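Local coordinates for protein ALDH21) (Physcomitrella patens subsp. patens, PDB 5MZ5) that oxidises succinic semialdehyde to succinate with NADP(+) as coenzyme, as a member of the aldehyde dehydrogenase family, at residues A84-M95 and E232-S240; I305-F313 and V336-L347. One frame throughout, in Å; residues are numbered along the deposited sequence.

In the fold
Contacts 1 and 2 lie on opposite sides of the chain's centre, their nearest atoms about 31 Å apart, and share no helix or strand. Contact 1 (84-95 with 232-240) sets a helix against the turn entering an outermost strand of the Rossmann-type sheet; it is partly buried, away from the annotated sites, and mixes alanine, methionine and proline packing with two backbone carbonyls bridged by a water. Contact 2 (305-313 with 336-347) is a buried helix-helix interface in the other large sheet domain, made of branched aliphatic and phenylalanine side chains. It ends beside the succinate-binding residue Tyr314. Neither contact has a direct hydrogen bond between its segments.

Contact 1 (A84-M95 and E232-S240); sequences AAVAAAPAMAAM and EELPLGAFS
The type II turn from Pro235 to Ala238, which leads into strand 239-241 of the Rossmann-type sheet, packs against one side of helix 75-94 through Ala84, Ala88, Ala91 and Met92. Small side chains let the backbones come close: Ala88 CB lies 3.5 Å from Leu236 O. Gly237 takes the positive-phi place in the turn, where a CB would run into Ala84 O. One water donates to both Ala84 O (2.7 Å) and Leu236 O (3.3 Å), linking helix and turn at two carbonyls that could not bond each other. Further along, two methionines grip Pro235. Met92 bends at chi2 (-67°) and again at chi3, which brings SD within 3.5 Å of Ala238 CB and 3.8 Å of Pro235 CD. Met95 reaches toward the proline ring from the helix end, its SD 3.7 Å from Pro235 CD, while its CE reaches Glu233 O. Around this pair, Glu233 forms a salt bridge with Lys106 of helix 97-113, Leu234 packs on Leu228 of helix 219-229, and the backbones of Ala238 and Ser240 hydrogen-bond to strand 209-212, the sheet neighbour of strand 239-241.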
ATOM      1  N   ALA A  84     -21.009 -29.904   3.813  1.00 22.50           N
ATOM      2  CA  ALA A  84     -21.536 -28.790   4.599  1.00 23.18           C
ATOM      3  C   ALA A  84     -20.706 -27.519   4.410  1.00 27.76           C
ATOM      4  O   ALA A  84     -21.288 -26.448   4.344  1.00 28.95           O
ATOM      5  CB  ALA A  84     -21.611 -29.167   6.072  1.00 23.88           C
ATOM      6  N   ALA A  85     -19.353 -27.651   4.268  1.00 25.29           N
ATOM      7  CA  ALA A  85     -18.425 -26.538   4.031  1.00 24.70           C
ATOM      8  C   ALA A  85     -18.678 -25.934   2.643  1.00 29.03           C
ATOM      9  O   ALA A  85     -18.752 -24.717   2.519  1.00 29.92           O
ATOM     10  CB  ALA A  85     -16.976 -26.999   4.172  1.00 24.61           C
ATOM     11  N   VAL A  86     -18.848 -26.788   1.614  1.00 26.48           N
ATOM     12  CA  VAL A  86     -19.191 -26.375   0.246  1.00 26.32           C
ATOM     13  C   VAL A  86     -20.548 -25.625   0.278  1.00 30.58           C
ATOM     14  O   VAL A  86     -20.654 -24.533  -0.280  1.00 30.64           O
ATOM     15  CB  VAL A  86     -19.210 -27.581  -0.741  1.00 30.05           C
ATOM     16  CG1 VAL A  86     -19.810 -27.195  -2.108  1.00 28.74           C
ATOM     17  CG2 VAL A  86     -17.811 -28.176  -0.914  1.00 29.53           C
ATOM     18  N   ALA A  87     -21.557 -26.187   0.981  1.00 25.69           N
ATOM     19  CA  ALA A  87     -22.887 -25.583   1.074  1.00 24.21           C
ATOM     20  C   ALA A  87     -22.903 -24.281   1.881  1.00 26.98           C
ATOM     21  O   ALA A  87     -23.710 -23.404   1.574  1.00 24.89           O
ATOM     22  CB  ALA A  87     -23.895 -26.576   1.621  1.00 24.98           C
ATOM     23  N   ALA A  88     -21.970 -24.119   2.853  1.00 23.57           N
ATOM     24  CA  ALA A  88     -21.862 -22.898   3.654  1.00 23.26           C
ATOM     25  C   ALA A  88     -21.018 -21.799   2.990  1.00 26.63           C
ATOM     26  O   ALA A  88     -21.075 -20.657   3.437  1.00 26.72           O
ATOM     27  CB  ALA A  88     -21.302 -23.217   5.033  1.00 24.04           C
ATOM     28  N   ALA A  89     -20.223 -22.133   1.959  1.00 23.29           N
ATOM     29  CA  ALA A  89     -19.343 -21.168   1.271  1.00 22.91           C
ATOM     30  C   ALA A  89     -20.083 -19.894   0.784  1.00 28.52           C
ATOM     31  O   ALA A  89     -19.600 -18.814   1.138  1.00 28.03           O
ATOM     32  CB  ALA A  89     -18.555 -21.833   0.139  1.00 22.62           C
ATOM     33  N   PRO A  90     -21.288 -19.960   0.124  1.00 25.55           N
ATOM     34  CA  PRO A  90     -21.976 -18.702  -0.255  1.00 25.65           C
ATOM     35  C   PRO A  90     -22.384 -17.814   0.926  1.00 29.50           C
ATOM     36  O   PRO A  90     -22.193 -16.602   0.848  1.00 29.28           O
ATOM     37  CB  PRO A  90     -23.185 -19.181  -1.077  1.00 27.28           C
ATOM     38  CG  PRO A  90     -22.795 -20.574  -1.546  1.00 31.14           C
ATOM     39  CD  PRO A  90     -22.018 -21.137  -0.407  1.00 26.23           C
ATOM     40  N   ALA A  91     -22.916 -18.398   2.025  1.00 25.42           N
ATOM     41  CA  ALA A  91     -23.285 -17.593   3.201  1.00 25.25           C
ATOM     42  C   ALA A  91     -22.044 -17.019   3.915  1.00 29.26           C
ATOM     43  O   ALA A  91     -22.111 -15.916   4.440  1.00 27.48           O
ATOM     44  CB  ALA A  91     -24.149 -18.390   4.168  1.00 25.88           C
ATOM     45  N   MET A  92     -20.914 -17.748   3.891  1.00 28.30           N
ATOM     46  CA  MET A  92     -19.637 -17.292   4.460  1.00 28.54           C
ATOM     47  C   MET A  92     -19.152 -16.062   3.663  1.00 30.41           C
ATOM     48  O   MET A  92     -18.805 -15.042   4.260  1.00 29.27           O
ATOM     49  CB  MET A  92     -18.576 -18.409   4.388  1.00 31.63           C
ATOM     50  CG  MET A  92     -18.720 -19.486   5.450  1.00 36.38           C
ATOM     51  SD  MET A  92     -18.403 -18.832   7.087  1.00 41.71           S
ATOM     52  CE  MET A  92     -16.669 -18.913   7.163  1.00 37.33           C
ATOM     53  N   ALA A  93     -19.206 -16.157   2.308  1.00 26.02           N
ATOM     54  CA  ALA A  93     -18.814 -15.108   1.362  1.00 25.09           C
ATOM     55  C   ALA A  93     -19.753 -13.881   1.391  1.00 29.45           C
ATOM     56  O   ALA A  93     -19.304 -12.788   1.068  1.00 31.63           O
ATOM     57  CB  ALA A  93     -18.720 -15.688  -0.046  1.00 25.16           C
ATOM     58  N   ALA A  94     -21.029 -14.051   1.805  1.00 24.71           N
ATOM     59  CA  ALA A  94     -22.038 -12.982   1.904  1.00 24.08           C
ATOM     60  C   ALA A  94     -22.045 -12.257   3.272  1.00 28.13           C
ATOM     61  O   ALA A  94     -22.714 -11.240   3.409  1.00 29.34           O
ATOM     62  CB  ALA A  94     -23.438 -13.524   1.586  1.00 24.62           C
ATOM     63  N   MET A  95     -21.339 -12.778   4.283  1.00 23.97           N
ATOM     64  CA  MET A  95     -21.261 -12.113   5.589  1.00 23.01           C
ATOM     65  C   MET A  95     -20.657 -10.703   5.420  1.00 26.86           C
ATOM     66  O   MET A  95     -19.717 -10.511   4.628  1.00 24.80           O
ATOM     67  CB  MET A  95     -20.312 -12.884   6.519  1.00 24.58           C
ATOM     68  CG  MET A  95     -20.874 -14.181   7.051  1.00 27.95           C
ATOM     69  SD  MET A  95     -19.620 -15.082   7.968  1.00 30.55           S
ATOM     70  CE  MET A  95     -19.732 -14.276   9.598  1.00 25.98           C
ATOM     71  N   GLU A 232     -23.621 -17.290  16.863  1.00 33.44           N
ATOM     72  CA  GLU A 232     -24.782 -17.186  15.976  1.00 34.76           C
ATOM     73  C   GLU A 232     -24.473 -16.556  14.612  1.00 38.01           C
ATOM     74  O   GLU A 232     -25.075 -16.976  13.624  1.00 37.52           O
ATOM     75  CB  GLU A 232     -25.958 -16.469  16.675  1.00 37.35           C
ATOM     76  CG  GLU A 232     -25.641 -15.069  17.204  1.00 55.94           C
ATOM     77  CD  GLU A 232     -25.192 -14.948  18.654  1.00 81.47           C
ATOM     78  OE1 GLU A 232     -24.205 -15.613  19.050  1.00 55.76           O
ATOM     79  OE2 GLU A 232     -25.809 -14.142  19.386  1.00 83.57           O
ATOM     80  N   GLU A 233     -23.538 -15.569  14.555  1.00 34.69           N
ATOM     81  CA  GLU A 233     -23.101 -14.875  13.330  1.00 34.28           C
ATOM     82  C   GLU A 233     -22.453 -15.831  12.322  1.00 36.64           C
ATOM     83  O   GLU A 233     -22.489 -15.569  11.120  1.00 36.49           O
ATOM     84  CB  GLU A 233     -22.079 -13.766  13.650  1.00 35.68           C
ATOM     85  CG  GLU A 233     -22.648 -12.514  14.293  1.00 46.18           C
ATOM     86  CD  GLU A 233     -22.622 -12.466  15.807  1.00 69.52           C
ATOM     87  OE1 GLU A 233     -22.644 -13.541  16.451  1.00 53.70           O
ATOM     88  OE2 GLU A 233     -22.625 -11.339  16.352  1.00 73.73           O
ATOM     89  N   LEU A 234     -21.841 -16.917  12.814  1.00 31.28           N
ATOM     90  CA  LEU A 234     -21.162 -17.884  11.966  1.00 30.01           C
ATOM     91  C   LEU A 234     -22.159 -18.848  11.317  1.00 32.96           C
ATOM     92  O   LEU A 234     -22.863 -19.548  12.037  1.00 33.06           O
ATOM     93  CB  LEU A 234     -20.063 -18.606  12.773  1.00 29.78           C
ATOM     94  CG  LEU A 234     -18.903 -19.223  11.993  1.00 32.54           C
ATOM     95  CD1 LEU A 234     -18.135 -18.168  11.170  1.00 31.36           C
ATOM     96  CD2 LEU A 234     -17.971 -19.952  12.940  1.00 32.74           C
ATOM     97  N   PRO A 235     -22.300 -18.837   9.963  1.00 30.42           N
ATOM     98  CA  PRO A 235     -23.282 -19.727   9.304  1.00 30.09           C
ATOM     99  C   PRO A 235     -23.137 -21.214   9.652  1.00 33.52           C
ATOM    100  O   PRO A 235     -22.036 -21.675   9.930  1.00 31.64           O
ATOM    101  CB  PRO A 235     -23.033 -19.486   7.806  1.00 31.48           C
ATOM    102  CG  PRO A 235     -22.416 -18.115   7.737  1.00 35.55           C
ATOM    103  CD  PRO A 235     -21.564 -18.029   8.965  1.00 31.20           C
ATOM    104  N   LEU A 236     -24.253 -21.958   9.619  1.00 31.71           N
ATOM    105  CA  LEU A 236     -24.260 -23.399   9.876  1.00 33.60           C
ATOM    106  C   LEU A 236     -23.442 -24.131   8.799  1.00 36.25           C
ATOM    107  O   LEU A 236     -23.598 -23.859   7.608  1.00 36.70           O
ATOM    108  CB  LEU A 236     -25.700 -23.916   9.910  1.00 35.43           C
ATOM    109  CG  LEU A 236     -25.888 -25.327  10.445  1.00 43.81           C
ATOM    110  CD1 LEU A 236     -25.747 -25.352  11.978  1.00 45.24           C
ATOM    111  CD2 LEU A 236     -27.243 -25.893   9.992  1.00 48.65           C
ATOM    112  N   GLY A 237     -22.537 -24.992   9.239  1.00 32.22           N
ATOM    113  CA  GLY A 237     -21.646 -25.732   8.350  1.00 31.45           C
ATOM    114  C   GLY A 237     -20.358 -25.021   7.989  1.00 33.22           C
ATOM    115  O   GLY A 237     -19.570 -25.558   7.212  1.00 33.23           O
ATOM    116  N   ALA A 238     -20.115 -23.814   8.557  1.00 28.83           N
ATOM    117  CA  ALA A 238     -18.898 -23.007   8.323  1.00 26.98           C
ATOM    118  C   ALA A 238     -17.640 -23.726   8.832  1.00 28.07           C
ATOM    119  O   ALA A 238     -16.520 -23.459   8.363  1.00 27.74           O
ATOM    120  CB  ALA A 238     -19.028 -21.672   9.026  1.00 27.16           C
ATOM    121  N   PHE A 239     -17.812 -24.592   9.828  1.00 21.42           N
ATOM    122  CA  PHE A 239     -16.669 -25.300  10.379  1.00 21.62           C
ATOM    123  C   PHE A 239     -16.989 -26.715  10.802  1.00 26.72           C
ATOM    124  O   PHE A 239     -18.117 -27.032  11.181  1.00 25.96           O
ATOM    125  CB  PHE A 239     -16.035 -24.508  11.553  1.00 22.56           C
ATOM    126  CG  PHE A 239     -16.741 -24.634  12.883  1.00 23.58           C
ATOM    127  CD1 PHE A 239     -17.853 -23.848  13.179  1.00 25.20           C
ATOM    128  CD2 PHE A 239     -16.330 -25.578  13.819  1.00 25.50           C
ATOM    129  CE1 PHE A 239     -18.528 -23.994  14.395  1.00 26.49           C
ATOM    130  CE2 PHE A 239     -17.003 -25.716  15.037  1.00 27.19           C
ATOM    131  CZ  PHE A 239     -18.100 -24.929  15.314  1.00 25.22           C
ATOM    132  N   SER A 240     -15.950 -27.544  10.765  1.00 25.21           N
ATOM    133  CA  SER A 240     -15.907 -28.901  11.276  1.00 24.73           C
ATOM    134  C   SER A 240     -14.512 -29.080  11.850  1.00 27.99           C
ATOM    135  O   SER A 240     -13.545 -28.609  11.252  1.00 24.77           O
ATOM    136  CB  SER A 240     -16.177 -29.927  10.184  1.00 26.09           C
ATOM    137  OG  SER A 240     -17.564 -30.000   9.911  1.00 29.65           O
TER
HETATM  138  O   HOH W   1     -23.748 -26.237   5.351  1.00 34.30           O

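Contact 2 (I305-F313 and V336-L347); sequences IQRLINGGF and VKEGFVAAVKKL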
ATOM      1  N   ILE A 305      22.857 -14.420  27.056  1.00 29.14           N
ATOM      2  CA  ILE A 305      22.753 -15.798  27.572  1.00 28.35           C
ATOM      3  C   ILE A 305      21.285 -16.177  27.781  1.00 32.26           C
ATOM      4  O   ILE A 305      20.872 -17.235  27.316  1.00 30.26           O
ATOM      5  CB  ILE A 305      23.642 -16.039  28.843  1.00 31.46           C
ATOM      6  CG1 ILE A 305      25.159 -15.888  28.546  1.00 32.85           C
ATOM      7  CG2 ILE A 305      23.345 -17.389  29.557  1.00 30.75           C
ATOM      8  CD1 ILE A 305      25.803 -16.821  27.427  1.00 44.56           C
ATOM      9  N   GLN A 306      20.493 -15.293  28.434  1.00 31.60           N
ATOM     10  CA  GLN A 306      19.064 -15.530  28.682  1.00 31.59           C
ATOM     11  C   GLN A 306      18.300 -15.781  27.392  1.00 34.23           C
ATOM     12  O   GLN A 306      17.460 -16.672  27.356  1.00 33.81           O
ATOM     13  CB  GLN A 306      18.427 -14.351  29.436  1.00 33.39           C
ATOM     14  CG  GLN A 306      18.779 -14.290  30.926  1.00 58.92           C
ATOM     15  CD  GLN A 306      18.498 -12.945  31.579  1.00 86.35           C
ATOM     16  OE1 GLN A 306      17.853 -12.043  31.019  1.00 82.89           O
ATOM     17  NE2 GLN A 306      18.978 -12.785  32.809  1.00 78.63           N
ATOM     18  N   ARG A 307      18.598 -15.001  26.324  1.00 30.31           N
ATOM     19  CA  ARG A 307      17.919 -15.150  25.031  1.00 28.54           C
ATOM     20  C   ARG A 307      18.372 -16.395  24.299  1.00 30.30           C
ATOM     21  O   ARG A 307      17.561 -17.036  23.634  1.00 29.78           O
ATOM     22  CB  ARG A 307      18.060 -13.881  24.173  1.00 28.46           C
ATOM     23  CG  ARG A 307      17.465 -12.634  24.852  1.00 30.01           C
ATOM     24  CD  ARG A 307      15.988 -12.466  24.608  1.00 39.22           C
ATOM     25  NE  ARG A 307      15.166 -13.302  25.477  1.00 48.50           N
ATOM     26  CZ  ARG A 307      13.952 -13.747  25.159  1.00 63.73           C
ATOM     27  NH1 ARG A 307      13.419 -13.463  23.972  1.00 43.86           N
ATOM     28  NH2 ARG A 307      13.265 -14.488  26.020  1.00 53.45           N
ATOM     29  N   LEU A 308      19.658 -16.765  24.461  1.00 26.99           N
ATOM     30  CA  LEU A 308      20.208 -17.991  23.869  1.00 26.70           C
ATOM     31  C   LEU A 308      19.605 -19.227  24.549  1.00 31.51           C
ATOM     32  O   LEU A 308      19.347 -20.232  23.879  1.00 31.37           O
ATOM     33  CB  LEU A 308      21.727 -18.012  23.966  1.00 26.81           C
ATOM     34  CG  LEU A 308      22.495 -16.995  23.136  1.00 30.75           C
ATOM     35  CD1 LEU A 308      23.987 -17.136  23.391  1.00 31.09           C
ATOM     36  CD2 LEU A 308      22.165 -17.109  21.648  1.00 31.40           C
ATOM     37  N   ILE A 309      19.349 -19.134  25.870  1.00 28.42           N
ATOM     38  CA  ILE A 309      18.699 -20.195  26.663  1.00 28.74           C
ATOM     39  C   ILE A 309      17.251 -20.362  26.163  1.00 33.95           C
ATOM     40  O   ILE A 309      16.827 -21.489  25.892  1.00 33.65           O
ATOM     41  CB  ILE A 309      18.781 -19.902  28.197  1.00 31.56           C
ATOM     42  CG1 ILE A 309      20.221 -20.087  28.735  1.00 31.74           C
ATOM     43  CG2 ILE A 309      17.733 -20.708  29.025  1.00 31.92           C
ATOM     44  CD1 ILE A 309      20.794 -21.605  28.750  1.00 28.98           C
ATOM     45  N   ASN A 310      16.519 -19.230  25.982  1.00 31.11           N
ATOM     46  CA  ASN A 310      15.151 -19.255  25.463  1.00 29.83           C
ATOM     47  C   ASN A 310      15.133 -19.922  24.075  1.00 32.58           C
ATOM     48  O   ASN A 310      14.340 -20.832  23.843  1.00 31.81           O
ATOM     49  CB  ASN A 310      14.532 -17.848  25.432  1.00 30.32           C
ATOM     50  CG  ASN A 310      13.140 -17.829  24.814  1.00 46.43           C
ATOM     51  OD1 ASN A 310      12.152 -18.257  25.416  1.00 47.13           O
ATOM     52  ND2 ASN A 310      13.051 -17.437  23.557  1.00 26.79           N
ATOM     53  N   GLY A 311      16.046 -19.516  23.205  1.00 27.74           N
ATOM     54  CA  GLY A 311      16.149 -20.087  21.870  1.00 27.35           C
ATOM     55  C   GLY A 311      16.387 -21.583  21.845  1.00 29.59           C
ATOM     56  O   GLY A 311      15.666 -22.330  21.173  1.00 28.64           O
ATOM     57  N   GLY A 312      17.399 -22.008  22.572  1.00 25.79           N
ATOM     58  CA  GLY A 312      17.800 -23.404  22.623  1.00 25.53           C
ATOM     59  C   GLY A 312      16.930 -24.372  23.399  1.00 28.69           C
ATOM     60  O   GLY A 312      16.984 -25.573  23.125  1.00 28.73           O
ATOM     61  N   PHE A 313      16.156 -23.894  24.390  1.00 26.68           N
ATOM     62  CA  PHE A 313      15.422 -24.796  25.281  1.00 28.37           C
ATOM     63  C   PHE A 313      13.954 -24.458  25.604  1.00 42.48           C
ATOM     64  O   PHE A 313      13.331 -25.240  26.336  1.00 43.63           O
ATOM     65  CB  PHE A 313      16.204 -24.945  26.599  1.00 29.02           C
ATOM     66  CG  PHE A 313      17.635 -25.374  26.369  1.00 28.43           C
ATOM     67  CD1 PHE A 313      17.941 -26.698  26.063  1.00 29.95           C
ATOM     68  CD2 PHE A 313      18.665 -24.439  26.372  1.00 28.17           C
ATOM     69  CE1 PHE A 313      19.251 -27.083  25.789  1.00 31.39           C
ATOM     70  CE2 PHE A 313      19.973 -24.822  26.075  1.00 31.75           C
ATOM     71  CZ  PHE A 313      20.266 -26.147  25.826  1.00 30.37           C
ATOM     72  N   VAL A 336      31.112 -17.262  26.553  1.00 31.96           N
ATOM     73  CA  VAL A 336      29.757 -17.666  26.158  1.00 30.31           C
ATOM     74  C   VAL A 336      29.503 -19.121  26.567  1.00 33.64           C
ATOM     75  O   VAL A 336      28.517 -19.375  27.249  1.00 33.53           O
ATOM     76  CB  VAL A 336      29.445 -17.377  24.653  1.00 33.21           C
ATOM     77  CG1 VAL A 336      28.093 -17.970  24.225  1.00 31.72           C
ATOM     78  CG2 VAL A 336      29.472 -15.875  24.385  1.00 33.06           C
ATOM     79  N   LYS A 337      30.397 -20.049  26.187  1.00 30.04           N
ATOM     80  CA  LYS A 337      30.296 -21.473  26.526  1.00 30.62           C
ATOM     81  C   LYS A 337      30.132 -21.674  28.047  1.00 36.17           C
ATOM     82  O   LYS A 337      29.237 -22.397  28.475  1.00 36.55           O
ATOM     83  CB  LYS A 337      31.531 -22.240  25.992  1.00 33.30           C
ATOM     84  CG  LYS A 337      31.551 -23.733  26.337  1.00 30.02           C
ATOM     85  CD  LYS A 337      32.589 -24.489  25.530  1.00 33.92           C
ATOM     86  CE  LYS A 337      33.988 -24.405  26.070  1.00 44.66           C
ATOM     87  NZ  LYS A 337      34.883 -25.423  25.447  1.00 48.79           N
ATOM     88  N   GLU A 338      30.977 -21.008  28.849  1.00 32.74           N
ATOM     89  CA  GLU A 338      30.937 -21.077  30.303  1.00 33.00           C
ATOM     90  C   GLU A 338      29.560 -20.609  30.847  1.00 37.83           C
ATOM     91  O   GLU A 338      28.905 -21.358  31.581  1.00 38.12           O
ATOM     92  CB  GLU A 338      32.100 -20.260  30.880  1.00 34.27           C
ATOM     93  CG  GLU A 338      32.299 -20.372  32.372  1.00 46.35           C
ATOM     94  CD  GLU A 338      33.226 -19.306  32.922  1.00 73.92           C
ATOM     95  OE1 GLU A 338      32.845 -18.114  32.873  1.00 67.25           O
ATOM     96  OE2 GLU A 338      34.330 -19.653  33.401  1.00 74.41           O
ATOM     97  N   GLY A 339      29.150 -19.395  30.469  1.00 33.21           N
ATOM     98  CA  GLY A 339      27.887 -18.809  30.896  1.00 33.14           C
ATOM     99  C   GLY A 339      26.665 -19.573  30.421  1.00 37.45           C
ATOM    100  O   GLY A 339      25.720 -19.767  31.194  1.00 39.30           O
ATOM    101  N   PHE A 340      26.682 -20.022  29.152  1.00 31.06           N
ATOM    102  CA  PHE A 340      25.601 -20.789  28.539  1.00 31.16           C
ATOM    103  C   PHE A 340      25.427 -22.147  29.214  1.00 35.95           C
ATOM    104  O   PHE A 340      24.311 -22.447  29.644  1.00 34.96           O
ATOM    105  CB  PHE A 340      25.790 -20.914  27.009  1.00 32.41           C
ATOM    106  CG  PHE A 340      24.665 -21.566  26.241  1.00 32.99           C
ATOM    107  CD1 PHE A 340      23.432 -20.926  26.096  1.00 34.41           C
ATOM    108  CD2 PHE A 340      24.859 -22.783  25.593  1.00 33.95           C
ATOM    109  CE1 PHE A 340      22.401 -21.522  25.366  1.00 33.89           C
ATOM    110  CE2 PHE A 340      23.832 -23.362  24.840  1.00 35.03           C
ATOM    111  CZ  PHE A 340      22.608 -22.734  24.740  1.00 32.52           C
ATOM    112  N   VAL A 341      26.517 -22.941  29.353  1.00 33.38           N
ATOM    113  CA  VAL A 341      26.486 -24.263  30.013  1.00 33.71           C
ATOM    114  C   VAL A 341      26.038 -24.128  31.485  1.00 37.68           C
ATOM    115  O   VAL A 341      25.205 -24.915  31.934  1.00 38.29           O
ATOM    116  CB  VAL A 341      27.809 -25.067  29.839  1.00 38.71           C
ATOM    117  CG1 VAL A 341      27.869 -26.278  30.766  1.00 39.40           C
ATOM    118  CG2 VAL A 341      28.005 -25.503  28.388  1.00 38.19           C
ATOM    119  N   ALA A 342      26.553 -23.122  32.216  1.00 34.39           N
ATOM    120  CA  ALA A 342      26.149 -22.871  33.605  1.00 34.97           C
ATOM    121  C   ALA A 342      24.635 -22.570  33.694  1.00 39.67           C
ATOM    122  O   ALA A 342      23.954 -23.097  34.578  1.00 40.77           O
ATOM    123  CB  ALA A 342      26.956 -21.720  34.208  1.00 36.01           C
ATOM    124  N   ALA A 343      24.105 -21.779  32.747  1.00 35.09           N
ATOM    125  CA  ALA A 343      22.679 -21.461  32.706  1.00 33.89           C
ATOM    126  C   ALA A 343      21.800 -22.669  32.335  1.00 37.96           C
ATOM    127  O   ALA A 343      20.737 -22.819  32.935  1.00 37.57           O
ATOM    128  CB  ALA A 343      22.412 -20.271  31.798  1.00 33.58           C
ATOM    129  N   VAL A 344      22.258 -23.573  31.427  1.00 35.95           N
ATOM    130  CA  VAL A 344      21.449 -24.762  31.081  1.00 36.26           C
ATOM    131  C   VAL A 344      21.378 -25.720  32.276  1.00 39.53           C
ATOM    132  O   VAL A 344      20.344 -26.370  32.457  1.00 38.88           O
ATOM    133  CB  VAL A 344      21.727 -25.520  29.726  1.00 40.59           C
ATOM    134  CG1 VAL A 344      22.535 -24.712  28.720  1.00 40.25           C
ATOM    135  CG2 VAL A 344      22.310 -26.912  29.923  1.00 40.90           C
ATOM    136  N   LYS A 345      22.459 -25.781  33.099  1.00 36.33           N
ATOM    137  CA  LYS A 345      22.542 -26.630  34.289  1.00 36.74           C
ATOM    138  C   LYS A 345      21.564 -26.212  35.390  1.00 41.47           C
ATOM    139  O   LYS A 345      21.233 -27.031  36.249  1.00 42.53           O
ATOM    140  CB  LYS A 345      23.991 -26.701  34.821  1.00 39.39           C
ATOM    141  CG  LYS A 345      24.854 -27.666  34.009  1.00 43.08           C
ATOM    142  CD  LYS A 345      26.333 -27.503  34.305  1.00 46.69           C
ATOM    143  CE  LYS A 345      27.018 -28.823  34.564  1.00 51.00           C
ATOM    144  NZ  LYS A 345      27.245 -29.620  33.333  1.00 47.37           N
ATOM    145  N   LYS A 346      21.064 -24.966  35.327  1.00 36.63           N
ATOM    146  CA  LYS A 346      20.124 -24.393  36.291  1.00 36.52           C
ATOM    147  C   LYS A 346      18.663 -24.607  35.889  1.00 38.99           C
ATOM    148  O   LYS A 346      17.776 -24.373  36.720  1.00 37.06           O
ATOM    149  CB  LYS A 346      20.405 -22.886  36.484  1.00 39.21           C
ATOM    150  CG  LYS A 346      21.665 -22.592  37.286  1.00 58.23           C
ATOM    151  CD  LYS A 346      21.930 -21.091  37.391  1.00 74.54           C
ATOM    152  CE  LYS A 346      23.142 -20.797  38.256  1.00 89.38           C
ATOM    153  NZ  LYS A 346      23.164 -19.388  38.726  1.00 94.42           N
ATOM    154  N   LEU A 347      18.411 -25.030  34.616  1.00 35.17           N
ATOM    155  CA  LEU A 347      17.066 -25.208  34.070  1.00 34.26           C
ATOM    156  C   LEU A 347      16.293 -26.310  34.775  1.00 39.67           C
ATOM    157  O   LEU A 347      16.767 -27.438  34.843  1.00 40.85           O
ATOM    158  CB  LEU A 347      17.071 -25.413  32.543  1.00 33.56           C
ATOM    159  CG  LEU A 347      17.612 -24.265  31.666  1.00 37.77           C
ATOM    160  CD1 LEU A 347      17.671 -24.682  30.196  1.00 36.41           C
ATOM    161  CD2 LEU A 347      16.802 -22.979  31.849  1.00 38.00           C
TER
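Ile305, Leu308, Ile309 and Phe313 of helix 301-313 form a hole for Phe340 of helix 333-345, a knobs-into-holes contact in which the axes of segments 305-313 and 336-345 cross at -57° and approach to 9.8 Å. Helix 301-313 is the connection of a beta-alpha-beta crossover between the parallel strands 290-294 and 323-329, and both helices pack on Leu326 of the second strand. Phe340 has CG anti to its own N (chi1 -174°), which swings the ring out towards the other helix. Its CB touches Ile305 CD1 at 4.1 Å. Along the ring, CD1 meets Ile309 CD1 at 3.8 Å and also Leu308 CB, and CE1 comes edge-on to Leu308 O (3.6 Å), a carbonyl already bonded to Gly312 N. At the far end Phe340 CZ reaches Phe313 CE2 (3.6 Å), the ring planes of Phe313 and Phe340 inclined at 34°. Val344 CG1 lies over the centre of one face. Ile305 is the reciprocal knob, seated among Val336, Gly339, Phe340 and Ala343, its CG2 3.8 Å from Ala343 CB. Beyond the ring, the side chains of Ile309 and Val344 cross obliquely, Ile309 CD1 lying 3.6 Å from Val344 CG1, and Leu347 slides past Ile309 to set its CD1 against Phe313. Exchanging Phe340 for alanine would probably open a gap between Leu308, Ile309 and Phe313 and take from the Phe313 ring the neighbour that meets its CE2 edge. Every contact between the side chains of the two helices is apolar, and no hydrogen bond joins the segments; the charges of Arg307 and Lys337 are paired away from this interface, with Asp470 and Glu402. The fit therefore rests on complementary shape and buried hydrocarbon surface.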